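Local coordinates for Serine/threonine-protein kinase-like protein ACR4 (Arabidopsis thaliana, PDB 7A0J) that controls formative cell divisions in root meristems as a receptor kinase for the CLE40 peptide signal, here represented by its extracellular propeller domain, at residues A[60-63]-A[64-67]; A[143-147]-A[148-152]. All coordinates share one frame; numbering follows the deposited sequence.

Contact 1 of 2, residues A[60-63]-A[64-67]; sequences GLLM and LSHQ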
loop_
_atom_site.group_PDB
_atom_site.type_symbol
_atom_site.label_atom_id
_atom_site.label_comp_id
_atom_site.label_asym_id
_atom_site.label_seq_id
_atom_site.Cartn_x
_atom_site.Cartn_y
_atom_site.Cartn_z
ATOM N N GLY A 60 5.239 -8.931 2.071
ATOM C CA GLY A 60 3.941 -9.612 1.934
ATOM C C GLY A 60 3.486 -10.186 3.262
ATOM O O GLY A 60 4.351 -10.432 4.128
ATOM N N LEU A 61 2.175 -10.363 3.426
ATOM C CA LEU A 61 1.578 -11.119 4.556
ATOM C C LEU A 61 1.502 -12.593 4.144
ATOM O O LEU A 61 0.752 -12.895 3.197
ATOM C CB LEU A 61 0.196 -10.542 4.876
ATOM C CG LEU A 61 -0.530 -11.174 6.063
ATOM C CD1 LEU A 61 0.345 -11.167 7.308
ATOM C CD2 LEU A 61 -1.845 -10.457 6.330
ATOM N N LEU A 62 2.282 -13.458 4.802
ATOM C CA LEU A 62 2.339 -14.920 4.527
ATOM C C LEU A 62 0.965 -15.539 4.807
ATOM O O LEU A 62 0.375 -15.218 5.853
ATOM C CB LEU A 62 3.423 -15.566 5.396
ATOM C CG LEU A 62 4.866 -15.264 4.993
ATOM C CD1 LEU A 62 5.835 -15.686 6.088
ATOM C CD2 LEU A 62 5.217 -15.947 3.679
ATOM N N MET A 63 0.492 -16.400 3.903
ATOM C CA MET A 63 -0.872 -16.995 3.933
ATOM C C MET A 63 -1.002 -17.966 5.114
ATOM O O MET A 63 -2.088 -17.998 5.720
ATOM C CB MET A 63 -1.167 -17.740 2.628
ATOM C CG MET A 63 -2.608 -18.193 2.500
ATOM S SD MET A 63 -2.939 -18.942 0.890
ATOM C CE MET A 63 -2.177 -20.548 1.118
ATOM N N LEU A 64 0.053 -18.725 5.428
ATOM C CA LEU A 64 0.016 -19.814 6.444
ATOM C C LEU A 64 0.329 -19.253 7.837
ATOM O O LEU A 64 -0.505 -19.444 8.742
ATOM C CB LEU A 64 1.004 -20.914 6.042
ATOM C CG LEU A 64 0.732 -21.583 4.694
ATOM C CD1 LEU A 64 1.775 -22.648 4.395
ATOM C CD2 LEU A 64 -0.665 -22.186 4.650
ATOM N N SER A 65 1.475 -18.586 8.002
ATOM C CA SER A 65 1.994 -18.101 9.311
ATOM C C SER A 65 1.355 -16.757 9.694
ATOM O O SER A 65 1.377 -16.426 10.895
ATOM C CB SER A 65 3.493 -17.999 9.289
ATOM O OG SER A 65 3.917 -16.943 8.442
ATOM N N HIS A 66 0.825 -16.011 8.718
ATOM C CA HIS A 66 0.192 -14.675 8.903
ATOM C C HIS A 66 1.211 -13.688 9.490
ATOM O O HIS A 66 0.804 -12.812 10.278
ATOM C CB HIS A 66 -1.082 -14.790 9.758
ATOM C CG HIS A 66 -2.160 -15.607 9.126
ATOM N ND1 HIS A 66 -2.917 -16.514 9.843
ATOM C CD2 HIS A 66 -2.611 -15.659 7.855
ATOM C CE1 HIS A 66 -3.791 -17.086 9.040
ATOM N NE2 HIS A 66 -3.622 -16.580 7.814
ATOM N N GLN A 67 2.486 -13.823 9.108
ATOM C CA GLN A 67 3.592 -12.929 9.544
ATOM C C GLN A 67 4.068 -12.116 8.343
ATOM O O GLN A 67 4.004 -12.587 7.209
ATOM C CB GLN A 67 4.735 -13.742 10.154
ATOM C CG GLN A 67 4.341 -14.464 11.434
ATOM C CD GLN A 67 5.519 -15.057 12.170
ATOM O OE1 GLN A 67 6.522 -15.447 11.575
ATOM N NE2 GLN A 67 5.397 -15.135 13.485
#

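Contact 2 of 2, residues A[143-147]-A[148-152]; sequences LSAGS and EFNCA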
loop_
_atom_site.group_PDB
_atom_site.type_symbol
_atom_site.label_atom_id
_atom_site.label_comp_id
_atom_site.label_asym_id
_atom_site.label_seq_id
_atom_site.Cartn_x
_atom_site.Cartn_y
_atom_site.Cartn_z
ATOM N N LEU A 143 -4.752 -0.406 6.913
ATOM C CA LEU A 143 -3.419 0.228 7.111
ATOM C C LEU A 143 -2.927 0.791 5.770
ATOM O O LEU A 143 -3.116 0.118 4.736
ATOM C CB LEU A 143 -2.427 -0.802 7.668
ATOM C CG LEU A 143 -2.185 -0.751 9.176
ATOM C CD1 LEU A 143 -3.480 -0.925 9.952
ATOM C CD2 LEU A 143 -1.175 -1.811 9.589
ATOM N N SER A 144 -2.330 1.986 5.794
ATOM C CA SER A 144 -1.723 2.656 4.615
ATOM C C SER A 144 -0.540 3.510 5.078
ATOM O O SER A 144 -0.724 4.320 6.009
ATOM C CB SER A 144 -2.742 3.471 3.863
ATOM O OG SER A 144 -2.390 3.574 2.491
ATOM N N ALA A 145 0.624 3.325 4.449
ATOM C CA ALA A 145 1.923 3.893 4.875
ATOM C C ALA A 145 2.289 5.098 4.003
ATOM O O ALA A 145 2.198 4.986 2.763
ATOM C CB ALA A 145 2.985 2.826 4.807
ATOM N N GLY A 146 2.683 6.204 4.642
ATOM C CA GLY A 146 3.353 7.349 4.000
ATOM C C GLY A 146 4.859 7.263 4.171
ATOM O O GLY A 146 5.337 6.208 4.629
ATOM N N SER A 147 5.585 8.329 3.822
ATOM C CA SER A 147 7.067 8.409 3.923
ATOM C C SER A 147 7.495 8.433 5.395
ATOM O O SER A 147 8.433 7.693 5.742
ATOM C CB SER A 147 7.611 9.604 3.177
ATOM O OG SER A 147 7.427 9.455 1.777
ATOM N N GLU A 148 6.833 9.252 6.221
ATOM C CA GLU A 148 7.219 9.508 7.637
ATOM C C GLU A 148 6.003 9.368 8.563
ATOM O O GLU A 148 6.048 9.933 9.672
ATOM C CB GLU A 148 7.839 10.902 7.763
ATOM C CG GLU A 148 8.986 11.148 6.797
ATOM C CD GLU A 148 9.653 12.506 6.927
ATOM O OE1 GLU A 148 9.817 12.981 8.070
ATOM O OE2 GLU A 148 10.009 13.089 5.882
ATOM N N PHE A 149 4.971 8.626 8.141
ATOM C CA PHE A 149 3.737 8.363 8.928
ATOM C C PHE A 149 3.059 7.084 8.421
ATOM O O PHE A 149 3.449 6.573 7.351
ATOM C CB PHE A 149 2.776 9.552 8.839
ATOM C CG PHE A 149 2.183 9.780 7.471
ATOM C CD1 PHE A 149 0.981 9.193 7.109
ATOM C CD2 PHE A 149 2.836 10.571 6.539
ATOM C CE1 PHE A 149 0.443 9.397 5.847
ATOM C CE2 PHE A 149 2.296 10.776 5.279
ATOM C CZ PHE A 149 1.101 10.189 4.935
ATOM N N ASN A 150 2.066 6.598 9.173
ATOM C CA ASN A 150 1.184 5.460 8.794
ATOM C C ASN A 150 -0.248 5.793 9.231
ATOM O O ASN A 150 -0.409 6.411 10.304
ATOM C CB ASN A 150 1.680 4.140 9.392
ATOM C CG ASN A 150 1.344 2.935 8.538
ATOM O OD1 ASN A 150 0.180 2.562 8.404
ATOM N ND2 ASN A 150 2.357 2.315 7.959
ATOM N N CYS A 151 -1.245 5.420 8.422
ATOM C CA CYS A 151 -2.684 5.697 8.678
ATOM C C CYS A 151 -3.474 4.387 8.726
ATOM O O CYS A 151 -2.910 3.336 8.371
ATOM C CB CYS A 151 -3.278 6.615 7.617
ATOM S SG CYS A 151 -2.493 8.245 7.563
ATOM N N ALA A 152 -4.732 4.473 9.163
ATOM C CA ALA A 152 -5.701 3.356 9.245
ATOM C C ALA A 152 -7.109 3.929 9.431
ATOM O O ALA A 152 -7.224 5.099 9.854
ATOM C CB ALA A 152 -5.329 2.431 10.378
#

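Contact 1 of 2, residues A[60-63]-A[64-67]
The carbonyl oxygen of L62 is met twice by H66. The backbone N of H66 donates a weak bond to L62 O (3.0 Å, 126° at the hydrogen), and H66 CA lies 3.1 Å from L62 O, close enough for a CA-H...O contact. The other backbone bond of L62 is firmer: its N donates to Q67 O over 3.1 Å at 172°, nearly straight. These bonds close the hairpin turn that joins antiparallel strands 57-62 and 68-72 in the second repeat: M63, L64 and S65 take right-handed helical backbone conformations, and left-handed H66, with its positive phi, completes the reversal. With CG anti to its carbonyl carbon (chi1 -64°), the imidazole folds back over the turn: L64 O stands 3.9 Å above the ring plane over its centre, and NE2 comes within 3.0 Å of M63 O at an angle too poor for a hydrogen bond. The other ring nitrogen, ND1, is hydrogen-bonded to E90 OE2. With an alanine here, E90 would probably lose its imidazole partner and the carbonyls of M63 and L64 the ring beside them. Leucine methyls pack against turn oxygens: L62 CD1 lies 3.3 Å from S65 OG, which also accepts a weak bond from Q67 N, and L61 CD1 reaches H66 O at 3.4 Å. The one apolar pair is M63 CE with L64 CD2, at 4.2 Å. The turn therefore rests chiefly on backbone polarity, one straight bond with weaker ones beside it, while the histidine ties it to the chain around E90.

Contact 2 of 2, residues A[143-147]-A[148-152]
F149 turns its ring back across the hairpin onto the backbone of G146. Its first torsion, chi1 67°, puts CG between the backbone N and the carbonyl carbon, and from there the ring swings across to G146, just beyond the end of strand 143-145. Beyond CB and CG, CD2 lies 4.1 Å from G146 CA, CE1 4.0 Å, CE2 3.8 Å and, at the tip, CZ 3.7 Å, so the far part of the ring lies under that carbon. G146 CA stands over the ring face, 15° off the normal and displaced toward the rim, which meets the geometry of a CH-pi contact. With the ring where it is, a CB modelled on G146 would fall 2.3 Å from F149 CE2, so a side chain would clash unless the ring moved. The same two residues are joined through their backbones, G146 N donating to F149 O at 2.8 Å. Further along, S144 and C151 form an antiparallel hydrogen-bonded pair: C151 N to S144 O is 2.7 Å, and S144 N donates back to C151 O. L143 CD1 meets A152 CB at 3.9 Å. C151 is disulfide-bonded to C162 of the next strand, and S144 OG is hydrogen-bonded to S3 OG and A186 N. This is a beta hairpin within one beta-propeller blade, in the fourth of seven repeats, a region matching the RCC1 repeat family.

How the contacts relate
Both contacts are chain reversals between neighbouring antiparallel strands, in different repeats: contact 1 in the second, contact 2 in the fourth. Their centres lie about 20 Å apart and their nearest atoms about 9 Å, so they do not touch. Contact 1 is peripheral and partly buried, contact 2 mostly buried: the centre of contact 1 lies about 16 Å from the centre of the chain, that of contact 2 about 9 Å. The chemistry follows this placing. At 60-67 a loop carries a histidine that pairs with an acidic residue, and part of the bonding is weak. At 143-152 short strand bonds and an aromatic ring on glycine close the hairpin, while a disulfide and the N-terminal strand 2-3 flank it.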